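Side-chain contact in sensory rhodopsin transducer (Thermotoga maritima, PDB 1NC7), which is of unproven function but probably relays signals from a sensory rhodopsin, and binds magnesium ions: residues G94-K97 against C98-Y101. Numbering follows the deposited sequence.
Sequences GIPK and CKPY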
ATOM      1  N   GLY D  94      -1.786 -23.844   9.063  1.00 13.72           N
ATOM      2  CA  GLY D  94      -0.843 -24.499   9.952  1.00 15.50           C
ATOM      3  C   GLY D  94       0.413 -23.687  10.205  1.00 16.41           C
ATOM      4  O   GLY D  94       1.361 -24.172  10.826  1.00 16.60           O
ATOM      5  N   ILE D  95       0.433 -22.452   9.715  1.00 16.93           N
ATOM      6  CA  ILE D  95       1.583 -21.578   9.924  1.00 17.31           C
ATOM      7  C   ILE D  95       1.570 -21.126  11.380  1.00 16.24           C
ATOM      8  O   ILE D  95       0.526 -20.742  11.907  1.00 16.77           O
ATOM      9  CB  ILE D  95       1.513 -20.329   9.023  1.00 18.70           C
ATOM     10  CG1 ILE D  95       1.512 -20.747   7.553  1.00 20.43           C
ATOM     11  CG2 ILE D  95       2.694 -19.407   9.317  1.00 19.61           C
ATOM     12  CD1 ILE D  95       1.313 -19.596   6.597  1.00 22.08           C
ATOM     13  N   PRO D  96       2.726 -21.176  12.056  1.00 16.10           N
ATOM     14  CA  PRO D  96       2.750 -20.749  13.456  1.00 15.88           C
ATOM     15  C   PRO D  96       2.293 -19.302  13.611  1.00 15.68           C
ATOM     16  O   PRO D  96       2.644 -18.444  12.800  1.00 15.63           O
ATOM     17  CB  PRO D  96       4.216 -20.927  13.846  1.00 16.50           C
ATOM     18  CG  PRO D  96       4.654 -22.070  12.986  1.00 16.10           C
ATOM     19  CD  PRO D  96       4.032 -21.724  11.652  1.00 16.36           C
ATOM     20  N   LYS D  97       1.502 -19.039  14.645  1.00 14.67           N
ATOM     21  CA  LYS D  97       1.033 -17.685  14.898  1.00 14.58           C
ATOM     22  C   LYS D  97       2.181 -16.902  15.525  1.00 13.55           C
ATOM     23  O   LYS D  97       3.079 -17.483  16.141  1.00 11.76           O
ATOM     24  CB  LYS D  97      -0.159 -17.695  15.858  1.00 16.88           C
ATOM     25  CG  LYS D  97      -1.362 -18.472  15.358  1.00 21.23           C
ATOM     26  CD  LYS D  97      -2.491 -18.438  16.380  1.00 24.94           C
ATOM     27  CE  LYS D  97      -3.659 -19.308  15.943  1.00 27.33           C
ATOM     28  NZ  LYS D  97      -4.784 -19.287  16.925  1.00 29.55           N
ATOM     29  N   CYS D  98       2.151 -15.586  15.354  1.00 11.25           N
ATOM     30  CA  CYS D  98       3.171 -14.707  15.912  1.00 11.66           C
ATOM     31  C   CYS D  98       4.587 -15.088  15.504  1.00 10.87           C
ATOM     32  O   CYS D  98       5.523 -15.015  16.304  1.00 11.93           O
ATOM     33  CB  CYS D  98       3.049 -14.681  17.434  1.00 14.06           C
ATOM     34  SG  CYS D  98       1.426 -14.123  17.982  1.00 17.53           S
ATOM     35  N   LYS D  99       4.734 -15.492  14.248  1.00  9.57           N
ATOM     36  CA  LYS D  99       6.026 -15.870  13.700  1.00  8.59           C
ATOM     37  C   LYS D  99       6.193 -15.137  12.375  1.00  9.35           C
ATOM     38  O   LYS D  99       5.473 -15.405  11.414  1.00  9.76           O
ATOM     39  CB  LYS D  99       6.091 -17.384  13.473  1.00  9.88           C
ATOM     40  CG  LYS D  99       7.448 -17.874  12.987  1.00  9.21           C
ATOM     41  CD  LYS D  99       7.480 -19.390  12.859  1.00 10.21           C
ATOM     42  CE  LYS D  99       8.882 -19.876  12.515  1.00 11.34           C
ATOM     43  NZ  LYS D  99       8.961 -21.359  12.435  1.00 14.99           N
ATOM     44  N   PRO D 100       7.138 -14.192  12.311  1.00  8.51           N
ATOM     45  CA  PRO D 100       7.351 -13.443  11.069  1.00  8.07           C
ATOM     46  C   PRO D 100       7.711 -14.330   9.885  1.00  7.01           C
ATOM     47  O   PRO D 100       8.424 -15.319  10.033  1.00  7.53           O
ATOM     48  CB  PRO D 100       8.475 -12.478  11.437  1.00  9.45           C
ATOM     49  CG  PRO D 100       9.233 -13.218  12.492  1.00 13.29           C
ATOM     50  CD  PRO D 100       8.126 -13.806  13.333  1.00 10.02           C
ATOM     51  N   TYR D 101       7.202 -13.970   8.714  1.00  5.54           N
ATOM     52  CA  TYR D 101       7.487 -14.721   7.502  1.00  3.50           C
ATOM     53  C   TYR D 101       7.333 -13.811   6.291  1.00  4.10           C
ATOM     54  O   TYR D 101       6.973 -12.637   6.425  1.00  4.52           O
ATOM     55  CB  TYR D 101       6.552 -15.939   7.393  1.00  4.23           C
ATOM     56  CG  TYR D 101       5.070 -15.624   7.286  1.00  5.21           C
ATOM     57  CD1 TYR D 101       4.489 -15.302   6.061  1.00  7.04           C
ATOM     58  CD2 TYR D 101       4.249 -15.661   8.411  1.00  6.73           C
ATOM     59  CE1 TYR D 101       3.121 -15.028   5.959  1.00  8.14           C
ATOM     60  CE2 TYR D 101       2.885 -15.387   8.320  1.00  8.37           C
ATOM     61  CZ  TYR D 101       2.330 -15.074   7.096  1.00  8.03           C
ATOM     62  OH  TYR D 101       0.982 -14.804   7.014  1.00 11.50           O
TER
HETATM   63  O   HOH W   1       2.812 -15.769  11.984  1.00  7.29           O
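Across the mouth of this turn the methyl CG2 of Ile95 meets the ring of Tyr101, with CG2 4.1 Å from CE2 and nearly as close to CD2. The two side chains cross at about a right angle, and the methyl approaches the ring obliquely. It gets there because CG2 stands anti to the backbone N of Ile95, while CG1 takes the place anti to the carbonyl carbon (chi1 -61°). Both residues are buried and both also pack on Phe66 of strand 60-68, whose ring makes an edge-to-face pair with that of Tyr101.

A second apolar contact lies nearer the bend, where Pro96 and Lys99 run side by side and point the same way. CD of Lys99 comes 3.7 Å from CB of Pro96, touching CG of the proline ring as well. With CG anti to the backbone N (chi1 -176°) and the chain extended beyond it, Lys99 carries its ammonium alongside the proline ring to Ser71 OG, a hydrogen bond, and makes a cation-pi contact with Phe68.

Residues 94-100 close the loop that follows strand 84-89, an outermost strand of the large antiparallel sheet within this chain, and Tyr101 opens strand 101-107 further across it. The chain reverses around Cys98, which has left-handed backbone angles and is tied by a backbone hydrogen bond to Ile36.

No direct hydrogen bond links the two arms; a water does the job. The water oxygen lies 2.8 Å from Pro96 O, to which it donates. The same water oxygen accepts from Lys99 N at 3.0 Å, bridging the backbone inside the bend. It also sits in the plane of the Tyr101 ring, at its edge, between the polar backbone and the Ile95-Tyr101 contact.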